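Local atomic coordinates of prophenoloxidase b (Marsupenaeus japonicus, PDB entry 3WKY), a protein that is the precursor of a type 3 copper phenoloxidase of the hemolymph, which probably oxidises phenols at its dicopper-dioxygen site. Residues Ile461-Lys466 with Ile471-Lys476; Pro132-Pro135 with Arg141-Pro144; Leu17-Thr22 with Thr265-Glu270. All coordinates share one frame; numbering follows the deposited sequence. Where two conformers were deposited one is given.

Contact 1: Ile461-Lys466 with Ile471-Lys476. With NAG (2-acetamido-2-deoxy-beta-D-glucopyranose), chain C; EDO (1,2-ethanediol), chain L.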
ATOM      1  N   ILE A 461     -31.388 -38.474  11.197  1.00 23.79           N
ATOM      2  CA  ILE A 461     -32.120 -37.481  11.969  1.00 24.20           C
ATOM      3  C   ILE A 461     -33.453 -38.060  12.417  1.00 30.53           C
ATOM      4  O   ILE A 461     -34.199 -38.619  11.604  1.00 28.88           O
ATOM      5  CB  ILE A 461     -32.419 -36.239  11.118  1.00 25.24           C
ATOM      6  CG1 ILE A 461     -31.115 -35.548  10.697  1.00 24.92           C
ATOM      7  CG2 ILE A 461     -33.305 -35.268  11.884  1.00 31.22           C
ATOM      8  CD1 ILE A 461     -31.317 -34.477   9.635  1.00 29.98           C
ATOM      9  N   ASP A 462     -33.755 -37.907  13.703  1.00 27.41           N
ATOM     10  CA  ASP A 462     -35.029 -38.349  14.254  1.00 30.62           C
ATOM     11  C   ASP A 462     -36.074 -37.260  14.066  1.00 32.19           C
ATOM     12  O   ASP A 462     -36.084 -36.274  14.801  1.00 32.09           O
ATOM     13  CB  ASP A 462     -34.864 -38.671  15.742  1.00 29.34           C
ATOM     14  CG  ASP A 462     -36.051 -39.435  16.314  1.00 45.44           C
ATOM     15  OD1 ASP A 462     -37.101 -39.510  15.645  1.00 41.15           O
ATOM     16  OD2 ASP A 462     -35.927 -39.956  17.443  1.00 42.67           O
ATOM     17  N   PHE A 463     -36.960 -37.436  13.094  1.00 28.31           N
ATOM     18  CA  PHE A 463     -37.965 -36.417  12.792  1.00 29.99           C
ATOM     19  C   PHE A 463     -39.265 -36.566  13.596  1.00 37.00           C
ATOM     20  O   PHE A 463     -40.198 -35.783  13.409  1.00 33.43           O
ATOM     21  CB  PHE A 463     -38.289 -36.405  11.299  1.00 32.08           C
ATOM     22  CG  PHE A 463     -37.200 -35.818  10.434  1.00 36.72           C
ATOM     23  CD1 PHE A 463     -37.114 -34.445  10.237  1.00 36.54           C
ATOM     24  CD2 PHE A 463     -36.283 -36.640   9.795  1.00 33.05           C
ATOM     25  CE1 PHE A 463     -36.123 -33.898   9.424  1.00 36.32           C
ATOM     26  CE2 PHE A 463     -35.291 -36.101   8.979  1.00 31.22           C
ATOM     27  CZ  PHE A 463     -35.212 -34.731   8.795  1.00 30.15           C
ATOM     28  N   ARG A 464     -39.327 -37.562  14.477  1.00 36.43           N
ATOM     29  CA  ARG A 464     -40.508 -37.765  15.320  1.00 43.56           C
ATOM     30  C   ARG A 464     -40.713 -36.621  16.310  1.00 38.89           C
ATOM     31  O   ARG A 464     -39.755 -36.106  16.891  1.00 41.56           O
ATOM     32  CB  ARG A 464     -40.398 -39.077  16.104  1.00 39.62           C
ATOM     33  CG  ARG A 464     -40.478 -40.339  15.255  1.00 41.01           C
ATOM     34  CD  ARG A 464     -39.430 -41.348  15.695  1.00 49.79           C
ATOM     35  NE  ARG A 464     -39.757 -42.056  16.928  1.00 54.61           N
ATOM     36  CZ  ARG A 464     -38.884 -42.342  17.892  1.00 56.07           C
ATOM     37  NH1 ARG A 464     -37.620 -41.960  17.795  1.00 39.07           N
ATOM     38  NH2 ARG A 464     -39.282 -43.005  18.969  1.00 56.21           N
ATOM     39  N   LEU A 465     -41.968 -36.229  16.500  1.00 39.77           N
ATOM     40  CA  LEU A 465     -42.319 -35.299  17.567  1.00 42.12           C
ATOM     41  C   LEU A 465     -42.380 -36.068  18.880  1.00 46.98           C
ATOM     42  O   LEU A 465     -41.816 -35.649  19.894  1.00 47.23           O
ATOM     43  CB  LEU A 465     -43.659 -34.637  17.271  1.00 40.31           C
ATOM     44  CG  LEU A 465     -43.580 -33.555  16.196  1.00 44.59           C
ATOM     45  CD1 LEU A 465     -44.966 -33.113  15.751  1.00 43.94           C
ATOM     46  CD2 LEU A 465     -42.780 -32.369  16.718  1.00 46.85           C
ATOM     47  N   LYS A 466     -43.057 -37.211  18.845  1.00 44.02           N
ATOM     48  CA  LYS A 466     -43.113 -38.099  19.995  1.00 41.14           C
ATOM     49  C   LYS A 466     -42.883 -39.548  19.595  1.00 40.39           C
ATOM     50  O   LYS A 466     -42.953 -39.894  18.415  1.00 41.42           O
ATOM     51  CB  LYS A 466     -44.437 -37.936  20.740  1.00 42.75           C
ATOM     52  CG  LYS A 466     -44.419 -36.785  21.732  1.00 45.87           C
ATOM     53  CD  LYS A 466     -45.810 -36.439  22.229  1.00 46.01           C
ATOM     54  CE  LYS A 466     -45.709 -35.574  23.464  1.00 47.45           C
ATOM     55  NZ  LYS A 466     -47.011 -35.013  23.912  1.00 56.12           N
ATOM     56  N   ILE A 471     -42.619 -41.520  10.802  1.00 39.71           N
ATOM     57  CA  ILE A 471     -42.280 -40.513   9.803  1.00 35.61           C
ATOM     58  C   ILE A 471     -40.919 -40.789   9.161  1.00 37.32           C
ATOM     59  O   ILE A 471     -39.949 -41.124   9.846  1.00 36.47           O
ATOM     60  CB  ILE A 471     -42.333 -39.085  10.407  1.00 38.64           C
ATOM     61  CG1 ILE A 471     -42.036 -38.026   9.343  1.00 36.78           C
ATOM     62  CG2 ILE A 471     -41.376 -38.956  11.581  1.00 37.98           C
ATOM     63  CD1 ILE A 471     -42.985 -38.057   8.157  1.00 42.67           C
ATOM     64  N   THR A 472     -40.879 -40.693   7.836  1.00 37.69           N
ATOM     65  CA  THR A 472     -39.643 -40.847   7.071  0.89 34.79           C
ATOM     66  C   THR A 472     -39.457 -39.623   6.186  1.00 38.11           C
ATOM     67  O   THR A 472     -40.386 -39.217   5.483  1.00 38.52           O
ATOM     68  CB  THR A 472     -39.681 -42.101   6.174  0.89 40.98           C
ATOM     69  OG1 THR A 472     -39.673 -43.279   6.989  0.89 37.37           O
ATOM     70  CG2 THR A 472     -38.472 -42.136   5.233  0.89 36.74           C
ATOM     71  N   VAL A 473     -38.261 -39.043   6.215  1.00 32.65           N
ATOM     72  CA  VAL A 473     -37.982 -37.882   5.387  1.00 27.17           C
ATOM     73  C   VAL A 473     -36.992 -38.274   4.308  1.00 28.80           C
ATOM     74  O   VAL A 473     -35.853 -38.654   4.600  1.00 29.70           O
ATOM     75  CB  VAL A 473     -37.425 -36.709   6.212  1.00 31.05           C
ATOM     76  CG1 VAL A 473     -37.029 -35.560   5.297  1.00 30.47           C
ATOM     77  CG2 VAL A 473     -38.461 -36.244   7.228  1.00 35.06           C
ATOM     78  N   HIS A 474     -37.446 -38.208   3.064  1.00 31.06           N
ATOM     79  CA  HIS A 474     -36.582 -38.472   1.925  1.00 32.09           C
ATOM     80  C   HIS A 474     -36.004 -37.146   1.452  1.00 31.96           C
ATOM     81  O   HIS A 474     -36.690 -36.116   1.485  1.00 32.65           O
ATOM     82  CB  HIS A 474     -37.370 -39.138   0.796  1.00 38.40           C
ATOM     83  CG  HIS A 474     -37.914 -40.486   1.155  1.00 41.66           C
ATOM     84  ND1 HIS A 474     -37.116 -41.607   1.250  1.00 41.28           N
ATOM     85  CD2 HIS A 474     -39.174 -40.895   1.437  1.00 43.50           C
ATOM     86  CE1 HIS A 474     -37.861 -42.648   1.582  1.00 46.73           C
ATOM     87  NE2 HIS A 474     -39.113 -42.243   1.700  1.00 45.14           N
ATOM     88  N   ILE A 475     -34.741 -37.168   1.028  1.00 29.28           N
ATOM     89  CA  ILE A 475     -34.099 -35.960   0.518  1.00 31.41           C
ATOM     90  C   ILE A 475     -33.630 -36.195  -0.907  1.00 29.48           C
ATOM     91  O   ILE A 475     -32.870 -37.130  -1.176  1.00 25.71           O
ATOM     92  CB  ILE A 475     -32.918 -35.519   1.396  1.00 29.98           C
ATOM     93  CG1 ILE A 475     -33.412 -35.188   2.807  1.00 28.58           C
ATOM     94  CG2 ILE A 475     -32.212 -34.307   0.769  1.00 29.04           C
ATOM     95  CD1 ILE A 475     -32.306 -34.886   3.805  1.00 29.22           C
ATOM     96  N   LYS A 476     -34.084 -35.333  -1.810  1.00 32.25           N
ATOM     97  CA  LYS A 476     -33.835 -35.502  -3.232  1.00 34.73           C
ATOM     98  C   LYS A 476     -33.018 -34.334  -3.762  1.00 33.98           C
ATOM     99  O   LYS A 476     -33.242 -33.187  -3.379  1.00 36.88           O
ATOM    100  CB  LYS A 476     -35.167 -35.599  -3.972  1.00 35.50           C
ATOM    101  CG  LYS A 476     -35.061 -35.550  -5.490  1.00 43.76           C
ATOM    102  CD  LYS A 476     -36.433 -35.727  -6.132  1.00 44.48           C
ATOM    103  CE  LYS A 476     -36.431 -35.210  -7.556  1.00 46.49           C
ATOM    104  NZ  LYS A 476     -37.653 -35.632  -8.292  1.00 66.98           N
TER
HETATM  105  C1  NAG C   1     -36.079 -44.791   6.466  1.00 34.66           C
HETATM  106  C2  NAG C   1     -37.004 -46.008   6.385  1.00 39.03           C
HETATM  107  C3  NAG C   1     -37.427 -46.446   7.776  1.00 46.00           C
HETATM  108  C4  NAG C   1     -36.217 -46.717   8.664  1.00 44.43           C
HETATM  109  C5  NAG C   1     -35.093 -45.681   8.542  1.00 39.67           C
HETATM  110  C6  NAG C   1     -33.770 -46.399   8.803  1.00 36.19           C
HETATM  111  C7  NAG C   1     -38.492 -46.245   4.441  1.00 43.56           C
HETATM  112  C8  NAG C   1     -39.686 -45.672   3.737  1.00 47.21           C
HETATM  113  N2  NAG C   1     -38.199 -45.703   5.622  1.00 34.88           N
HETATM  114  O3  NAG C   1     -38.215 -47.613   7.663  1.00 46.73           O
HETATM  115  O4  NAG C   1     -36.651 -46.749  10.007  1.00 43.06           O
HETATM  116  O5  NAG C   1     -34.950 -45.077   7.266  1.00 32.98           O
HETATM  117  O6  NAG C   1     -33.267 -46.108  10.083  1.00 51.45           O
HETATM  118  O7  NAG C   1     -37.840 -47.155   3.931  1.00 47.41           O
HETATM  119  C1  EDO L 710     -36.106 -40.900  12.258  1.00 38.09           C
HETATM  120  O1  EDO L 710     -37.110 -40.216  11.475  1.00 41.08           O
HETATM  121  C2  EDO L 710     -36.438 -42.368  12.519  1.00 53.22           C
HETATM  122  O2  EDO L 710     -37.490 -42.454  13.488  1.00 51.01           O
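Arg464 and Ile471 bring the two backbones closest, with CA atoms 6.4 Å apart, and no hydrogen bond passes directly between the loop 461-466 and segment 471-476, which leads into strand 472-481. Side chains do the joining. Phe463 turns its ring flat to Val473, whose CG2 methyl sits over the ring centre, 3.4 Å from the centroid and 14° off the normal, a close CH-pi contact. That methyl stands anti to its own carbonyl carbon, while CB of Val473 lies nearer the CE2 corner of the ring. On the opposite face of the ring the CG2 methyl of Ile461 is shifted toward the rim, so the phenyl group is sandwiched between two aliphatic branches. Ile471 works from the other end of the phenylalanine: its CG2 branch, placed between the backbone N and carbonyl carbon, reaches the Phe463 CB at 4.0 Å and slides alongside the CG of Arg464. Within the loop, Asp462 OD1 accepts from Arg464 N at 3.2 Å in an Asx turn, met from above the carboxylate plane, and its OD2 pairs with Arg464 NH1 at 2.6 Å in a salt bridge. A 1,2-ethanediol, probably from the crystallisation liquor, bridges the segments: its O1 accepts a nearly straight bond from Phe463 N (3.2 Å) and gives a weak one to Ile471 O. Helix 145-160, from the copper-containing part of the chain, packs against Phe463, Ile471 and Val473 of this loop-strand contact in the ig-like domain. The chemistry is thus divided: apolar branches close the loop onto the strand, whereas the charged pair probably stiffens the loop from within, and the diol shared by Phe463 N and, weakly, Ile471 O belongs to this crystal.

Contact 2: Pro132-Pro135 with Arg141-Pro144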
ATOM      1  N   PRO A 132     -22.654 -47.779   6.613  1.00 22.27           N
ATOM      2  CA  PRO A 132     -23.729 -47.046   5.935  1.00 26.64           C
ATOM      3  C   PRO A 132     -23.148 -45.866   5.164  1.00 24.68           C
ATOM      4  O   PRO A 132     -22.088 -45.376   5.557  1.00 27.48           O
ATOM      5  CB  PRO A 132     -24.594 -46.534   7.093  1.00 29.03           C
ATOM      6  CG  PRO A 132     -23.681 -46.529   8.285  1.00 33.41           C
ATOM      7  CD  PRO A 132     -22.741 -47.677   8.083  1.00 23.39           C
ATOM      8  N   PRO A 133     -23.822 -45.431   4.086  1.00 27.11           N
ATOM      9  CA  PRO A 133     -23.391 -44.232   3.359  1.00 27.07           C
ATOM     10  C   PRO A 133     -23.395 -43.056   4.320  1.00 27.21           C
ATOM     11  O   PRO A 133     -24.351 -42.901   5.090  1.00 23.72           O
ATOM     12  CB  PRO A 133     -24.493 -44.034   2.312  1.00 25.53           C
ATOM     13  CG  PRO A 133     -25.100 -45.402   2.139  1.00 36.42           C
ATOM     14  CD  PRO A 133     -25.036 -46.030   3.502  1.00 30.03           C
ATOM     15  N   LEU A 134     -22.345 -42.247   4.295  1.00 21.12           N
ATOM     16  CA  LEU A 134     -22.258 -41.138   5.240  1.00 19.87           C
ATOM     17  C   LEU A 134     -23.443 -40.154   5.207  1.00 21.13           C
ATOM     18  O   LEU A 134     -23.878 -39.692   6.261  1.00 21.22           O
ATOM     19  CB  LEU A 134     -20.914 -40.412   5.099  1.00 21.76           C
ATOM     20  CG  LEU A 134     -20.559 -39.396   6.187  1.00 20.33           C
ATOM     21  CD1 LEU A 134     -20.511 -40.033   7.581  1.00 22.99           C
ATOM     22  CD2 LEU A 134     -19.212 -38.779   5.839  1.00 19.67           C
ATOM     23  N   PRO A 135     -23.975 -39.828   4.011  1.00 20.02           N
ATOM     24  CA  PRO A 135     -25.106 -38.891   4.058  1.00 24.20           C
ATOM     25  C   PRO A 135     -26.356 -39.427   4.757  1.00 27.90           C
ATOM     26  O   PRO A 135     -27.160 -38.617   5.205  1.00 23.63           O
ATOM     27  CB  PRO A 135     -25.403 -38.619   2.580  1.00 23.71           C
ATOM     28  CG  PRO A 135     -24.086 -38.827   1.898  1.00 23.47           C
ATOM     29  CD  PRO A 135     -23.459 -39.988   2.636  1.00 22.95           C
ATOM     30  N   ARG A 141     -24.394 -32.628   7.085  1.00 21.73           N
ATOM     31  CA  ARG A 141     -23.106 -32.277   6.479  1.00 23.53           C
ATOM     32  C   ARG A 141     -23.189 -32.028   4.984  1.00 22.16           C
ATOM     33  O   ARG A 141     -22.238 -31.502   4.402  1.00 18.99           O
ATOM     34  CB  ARG A 141     -22.042 -33.359   6.747  1.00 18.69           C
ATOM     35  CG  ARG A 141     -21.717 -33.603   8.223  1.00 20.68           C
ATOM     36  CD  ARG A 141     -21.024 -32.417   8.900  1.00 16.33           C
ATOM     37  NE  ARG A 141     -20.223 -32.859  10.038  1.00 19.39           N
ATOM     38  CZ  ARG A 141     -20.676 -32.970  11.289  1.00 22.43           C
ATOM     39  NH1 ARG A 141     -21.940 -32.682  11.584  1.00 26.10           N
ATOM     40  NH2 ARG A 141     -19.864 -33.383  12.250  1.00 20.88           N
ATOM     41  N   PHE A 142     -24.313 -32.390   4.359  1.00 19.05           N
ATOM     42  CA  PHE A 142     -24.409 -32.388   2.901  1.00 17.52           C
ATOM     43  C   PHE A 142     -25.597 -31.584   2.372  1.00 24.05           C
ATOM     44  O   PHE A 142     -25.646 -31.241   1.191  1.00 28.99           O
ATOM     45  CB  PHE A 142     -24.488 -33.836   2.374  1.00 19.04           C
ATOM     46  CG  PHE A 142     -23.418 -34.727   2.922  1.00 18.46           C
ATOM     47  CD1 PHE A 142     -22.150 -34.752   2.340  1.00 18.03           C
ATOM     48  CD2 PHE A 142     -23.663 -35.522   4.030  1.00 19.74           C
ATOM     49  CE1 PHE A 142     -21.156 -35.558   2.851  1.00 23.35           C
ATOM     50  CE2 PHE A 142     -22.666 -36.336   4.552  1.00 15.97           C
ATOM     51  CZ  PHE A 142     -21.408 -36.353   3.955  1.00 19.33           C
ATOM     52  N   VAL A 143     -26.550 -31.297   3.252  1.00 19.21           N
ATOM     53  CA  VAL A 143     -27.821 -30.685   2.862  1.00 20.65           C
ATOM     54  C   VAL A 143     -27.922 -29.308   3.530  1.00 15.19           C
ATOM     55  O   VAL A 143     -27.641 -29.187   4.720  1.00 21.23           O
ATOM     56  CB  VAL A 143     -29.003 -31.580   3.323  1.00 26.00           C
ATOM     57  CG1 VAL A 143     -30.344 -30.946   2.990  1.00 25.15           C
ATOM     58  CG2 VAL A 143     -28.889 -32.982   2.697  1.00 24.90           C
ATOM     59  N   PRO A 144     -28.304 -28.273   2.760  1.00 19.67           N
ATOM     60  CA  PRO A 144     -28.284 -26.909   3.308  1.00 18.80           C
ATOM     61  C   PRO A 144     -29.195 -26.745   4.501  1.00 23.00           C
ATOM     62  O   PRO A 144     -30.233 -27.410   4.603  1.00 23.84           O
ATOM     63  CB  PRO A 144     -28.822 -26.054   2.162  1.00 19.11           C
ATOM     64  CG  PRO A 144     -28.562 -26.864   0.927  1.00 26.63           C
ATOM     65  CD  PRO A 144     -28.705 -28.291   1.344  1.00 23.65           C
TER
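Phe142 lays its ring against Leu134 and Pro135 at the start of the short helix 134-137, and the two residues meet it differently. Pro135 comes over a face: its CG stands 4.0 Å from the ring centroid, 15° off the normal, a CH-pi contact offset toward the rim, while Pro135 CB touches Phe142 CD2 at 3.8 Å. The backbone shares in this, since Pro135 CA approaches Phe142 CE2 to 3.6 Å. Leu134 meets the edge instead, with CG in the ring plane and the CD2 methyl 3.8 Å from Phe142 CZ, the leucine side chain running about at right angles to that of the phenylalanine. Leu134 carries CG anti to its backbone N (chi1 -169°), which takes the isobutyl group to the distal end of the ring; Phe142 has CG anti to its carbonyl carbon (chi1 -50°), with its ring edge at Leu134 and a face at Pro135. CB of Arg141 touches the opposite face of the same ring, near its rim, so the phenyl group is held between the proline and its own neighbour in sequence. The arginine's charged end goes elsewhere, NE forming a salt bridge with Glu385. Ser197 of helix 193-205 touches all three contacting residues, and Trp200 and Tyr117 pack on Leu134, so the cluster is buried. With Pro144 at the N-cap position of helix 145-160, the contact folds the weakly bonded helix 134-137 back on the loop that follows it: a short hydrophobic connection between helices 134-137 and 145-160, packed against one of the helices of the hemocyanin-type copper domain that carry copper-site histidines.

Contact 3: Leu17-Thr22 with Thr265-Glu270. With NA (sodium ion), chain P.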
ATOM      1  N   LEU A  17     -28.831 -42.410  14.184  1.00 27.83           N
ATOM      2  CA  LEU A  17     -29.264 -41.347  15.093  1.00 29.32           C
ATOM      3  C   LEU A  17     -28.142 -40.836  16.005  1.00 29.39           C
ATOM      4  O   LEU A  17     -28.268 -40.887  17.226  1.00 25.28           O
ATOM      5  CB  LEU A  17     -30.451 -41.837  15.939  1.00 26.46           C
ATOM      6  CG  LEU A  17     -31.641 -42.413  15.168  1.00 29.08           C
ATOM      7  CD1 LEU A  17     -32.757 -42.833  16.130  1.00 32.59           C
ATOM      8  CD2 LEU A  17     -32.177 -41.436  14.126  1.00 29.65           C
ATOM      9  N   PRO A  18     -27.034 -40.348  15.410  1.00 24.24           N
ATOM     10  CA  PRO A  18     -25.849 -40.029  16.217  1.00 25.06           C
ATOM     11  C   PRO A  18     -26.033 -38.851  17.178  1.00 24.50           C
ATOM     12  O   PRO A  18     -25.235 -38.714  18.108  1.00 27.34           O
ATOM     13  CB  PRO A  18     -24.776 -39.711  15.157  1.00 25.57           C
ATOM     14  CG  PRO A  18     -25.543 -39.301  13.944  1.00 21.14           C
ATOM     15  CD  PRO A  18     -26.805 -40.123  13.968  1.00 25.55           C
ATOM     16  N   TYR A  19     -27.049 -38.019  16.966  1.00 23.75           N
ATOM     17  CA  TYR A  19     -27.281 -36.895  17.874  1.00 27.28           C
ATOM     18  C   TYR A  19     -28.265 -37.246  18.988  1.00 31.15           C
ATOM     19  O   TYR A  19     -28.562 -36.409  19.842  1.00 28.45           O
ATOM     20  CB  TYR A  19     -27.804 -35.680  17.116  1.00 25.15           C
ATOM     21  CG  TYR A  19     -26.849 -35.132  16.079  1.00 32.70           C
ATOM     22  CD1 TYR A  19     -25.779 -34.325  16.448  1.00 30.07           C
ATOM     23  CD2 TYR A  19     -27.028 -35.411  14.730  1.00 29.14           C
ATOM     24  CE1 TYR A  19     -24.907 -33.816  15.497  1.00 32.94           C
ATOM     25  CE2 TYR A  19     -26.169 -34.904  13.774  1.00 29.04           C
ATOM     26  CZ  TYR A  19     -25.111 -34.106  14.164  1.00 28.83           C
ATOM     27  OH  TYR A  19     -24.259 -33.601  13.205  1.00 30.87           O
ATOM     28  N   GLU A  20     -28.786 -38.469  18.973  1.00 27.36           N
ATOM     29  CA  GLU A  20     -29.737 -38.880  20.005  1.00 26.01           C
ATOM     30  C   GLU A  20     -29.034 -39.709  21.067  1.00 30.67           C
ATOM     31  O   GLU A  20     -27.930 -40.200  20.845  1.00 28.10           O
ATOM     32  CB  GLU A  20     -30.910 -39.651  19.397  1.00 29.90           C
ATOM     33  CG  GLU A  20     -31.672 -38.896  18.304  1.00 30.94           C
ATOM     34  CD  GLU A  20     -32.378 -37.647  18.813  1.00 40.38           C
ATOM     35  OE1 GLU A  20     -32.621 -37.549  20.033  1.00 38.16           O
ATOM     36  OE2 GLU A  20     -32.700 -36.762  17.991  1.00 33.76           O
ATOM     37  N   SER A  21     -29.661 -39.842  22.232  1.00 32.11           N
ATOM     38  CA  SER A  21     -29.090 -40.652  23.301  1.00 31.44           C
ATOM     39  C   SER A  21     -29.078 -42.120  22.903  1.00 29.29           C
ATOM     40  O   SER A  21     -29.803 -42.536  21.998  1.00 30.64           O
ATOM     41  CB  SER A  21     -29.906 -40.501  24.586  1.00 34.55           C
ATOM     42  OG  SER A  21     -31.175 -41.110  24.435  1.00 33.79           O
ATOM     43  N   THR A  22     -28.244 -42.900  23.583  1.00 29.63           N
ATOM     44  CA  THR A  22     -28.217 -44.343  23.380  1.00 32.69           C
ATOM     45  C   THR A  22     -29.584 -44.944  23.731  1.00 34.46           C
ATOM     46  O   THR A  22     -30.051 -45.879  23.077  1.00 34.04           O
ATOM     47  CB  THR A  22     -27.121 -45.000  24.230  1.00 32.14           C
ATOM     48  OG1 THR A  22     -25.875 -44.324  24.009  1.00 39.43           O
ATOM     49  CG2 THR A  22     -26.967 -46.476  23.867  1.00 34.92           C
ATOM     50  N   THR A 265     -24.863 -28.061  11.983  1.00 20.38           N
ATOM     51  CA  THR A 265     -24.744 -29.425  12.529  1.00 25.79           C
ATOM     52  C   THR A 265     -25.996 -29.802  13.312  1.00 36.22           C
ATOM     53  O   THR A 265     -26.835 -28.949  13.596  1.00 24.95           O
ATOM     54  CB  THR A 265     -23.543 -29.603  13.475  1.00 24.22           C
ATOM     55  OG1 THR A 265     -23.793 -28.925  14.718  1.00 25.32           O
ATOM     56  CG2 THR A 265     -22.257 -29.084  12.841  1.00 26.97           C
ATOM     57  N   GLY A 266     -26.103 -31.080  13.673  1.00 31.04           N
ATOM     58  CA  GLY A 266     -27.264 -31.576  14.390  1.00 38.78           C
ATOM     59  C   GLY A 266     -27.352 -31.051  15.807  1.00 36.84           C
ATOM     60  O   GLY A 266     -28.382 -31.201  16.469  1.00 53.25           O
ATOM     61  N   ASN A 267     -26.269 -30.444  16.281  1.00 37.08           N
ATOM     62  CA  ASN A 267     -26.288 -29.771  17.571  1.00 38.53           C
ATOM     63  C   ASN A 267     -26.654 -28.300  17.418  1.00 39.02           C
ATOM     64  O   ASN A 267     -26.476 -27.512  18.347  1.00 42.96           O
ATOM     65  CB  ASN A 267     -24.935 -29.905  18.283  1.00 39.72           C
ATOM     66  CG  ASN A 267     -24.594 -31.341  18.628  1.00 43.67           C
ATOM     67  OD1 ASN A 267     -23.520 -31.838  18.278  1.00 47.92           O
ATOM     68  ND2 ASN A 267     -25.504 -32.016  19.318  1.00 39.44           N
ATOM     69  N   GLY A 268     -27.160 -27.929  16.242  1.00 37.16           N
ATOM     70  CA  GLY A 268     -27.655 -26.575  16.017  1.00 31.63           C
ATOM     71  C   GLY A 268     -26.564 -25.557  15.743  1.00 43.43           C
ATOM     72  O   GLY A 268     -26.819 -24.346  15.663  1.00 34.91           O
ATOM     73  N   GLN A 269     -25.342 -26.057  15.586  1.00 30.48           N
ATOM     74  CA  GLN A 269     -24.177 -25.211  15.369  1.00 37.19           C
ATOM     75  C   GLN A 269     -23.932 -24.939  13.880  1.00 31.69           C
ATOM     76  O   GLN A 269     -23.469 -25.828  13.161  1.00 31.56           O
ATOM     77  CB  GLN A 269     -22.955 -25.896  15.976  1.00 37.69           C
ATOM     78  CG  GLN A 269     -23.032 -26.067  17.479  1.00 50.84           C
ATOM     79  CD  GLN A 269     -22.122 -25.097  18.213  1.00 67.68           C
ATOM     80  OE1 GLN A 269     -20.899 -25.271  18.232  1.00 62.25           O
ATOM     81  NE2 GLN A 269     -22.712 -24.063  18.814  1.00 56.28           N
ATOM     82  N   GLU A 270     -24.238 -23.720  13.428  1.00 26.57           N
ATOM     83  CA  GLU A 270     -23.999 -23.339  12.032  1.00 37.40           C
ATOM     84  C   GLU A 270     -22.506 -23.167  11.746  1.00 25.41           C
ATOM     85  O   GLU A 270     -21.813 -22.496  12.510  1.00 24.51           O
ATOM     86  CB  GLU A 270     -24.737 -22.043  11.690  1.00 31.34           C
ATOM     87  CG  GLU A 270     -24.361 -21.500  10.312  1.00 24.30           C
ATOM     88  CD  GLU A 270     -25.292 -20.418   9.796  1.00 48.42           C
ATOM     89  OE1 GLU A 270     -24.788 -19.329   9.430  1.00 43.90           O
ATOM     90  OE2 GLU A 270     -26.518 -20.662   9.730  1.00 46.80           O
TER
HETATM   91 NA    NA P 714     -21.617 -29.855  16.278  1.00 35.62          NA
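Gly266 CA lies over the centre of one face of the Tyr19 ring, 3.4 Å from the centroid, and Asn267 OD1 meets the ring edge in its plane, 3.7 Å from Tyr19 CE1. The Asn267 amide is turned 86° from the ring. Two type I beta turns, 17-20 and 265-268, meet here, and Tyr19 leaves the first with CG anti to its carbonyl carbon (chi1 -62°) to lie across the second. The ring occupies the place toward which a CB on residue 266 would point. The phenol oxygen is gripped further: Tyr19 OH accepts from Gly266 N at 3.2 Å and is also hydrogen-bonded to Asp140 OD2, with a weak bond from Arg141 NH1. A phenylalanine in its place would probably leave the Gly266 N-H and the Asp140 carboxylate without their hydroxyl partner. Within the second turn Thr265 OG1 sits between its backbone N and carbonyl carbon, where it accepts from Asn267 N in an ST turn. The same OG1 binds a sodium ion at 2.8 Å.

In the fold
The three contacts lie on one side of the chain's centre, their centres about 13 to 14 Å apart. Contact 2 is nested within the long loop closed by contact 3, and both precede contact 1 along the chain. Between contacts 2 and 3, Arg141 NH1 packs 3.8 Å from Thr265 CG2. Contact 3 meets contact 1 where Leu17 CD2 and Glu20 pack on Asp462, and contact 2 meets it through Val143 CG2 and Ile475 CG2, 4.1 Å apart. Contact 2 lies outside the copper site, the Leu134 side chain about 13 Å from the dicopper-dioxygen cluster, but packs on helix 193-205, which carries His199 and His203 of that site; contacts 1 and 3 both approach the second subunit.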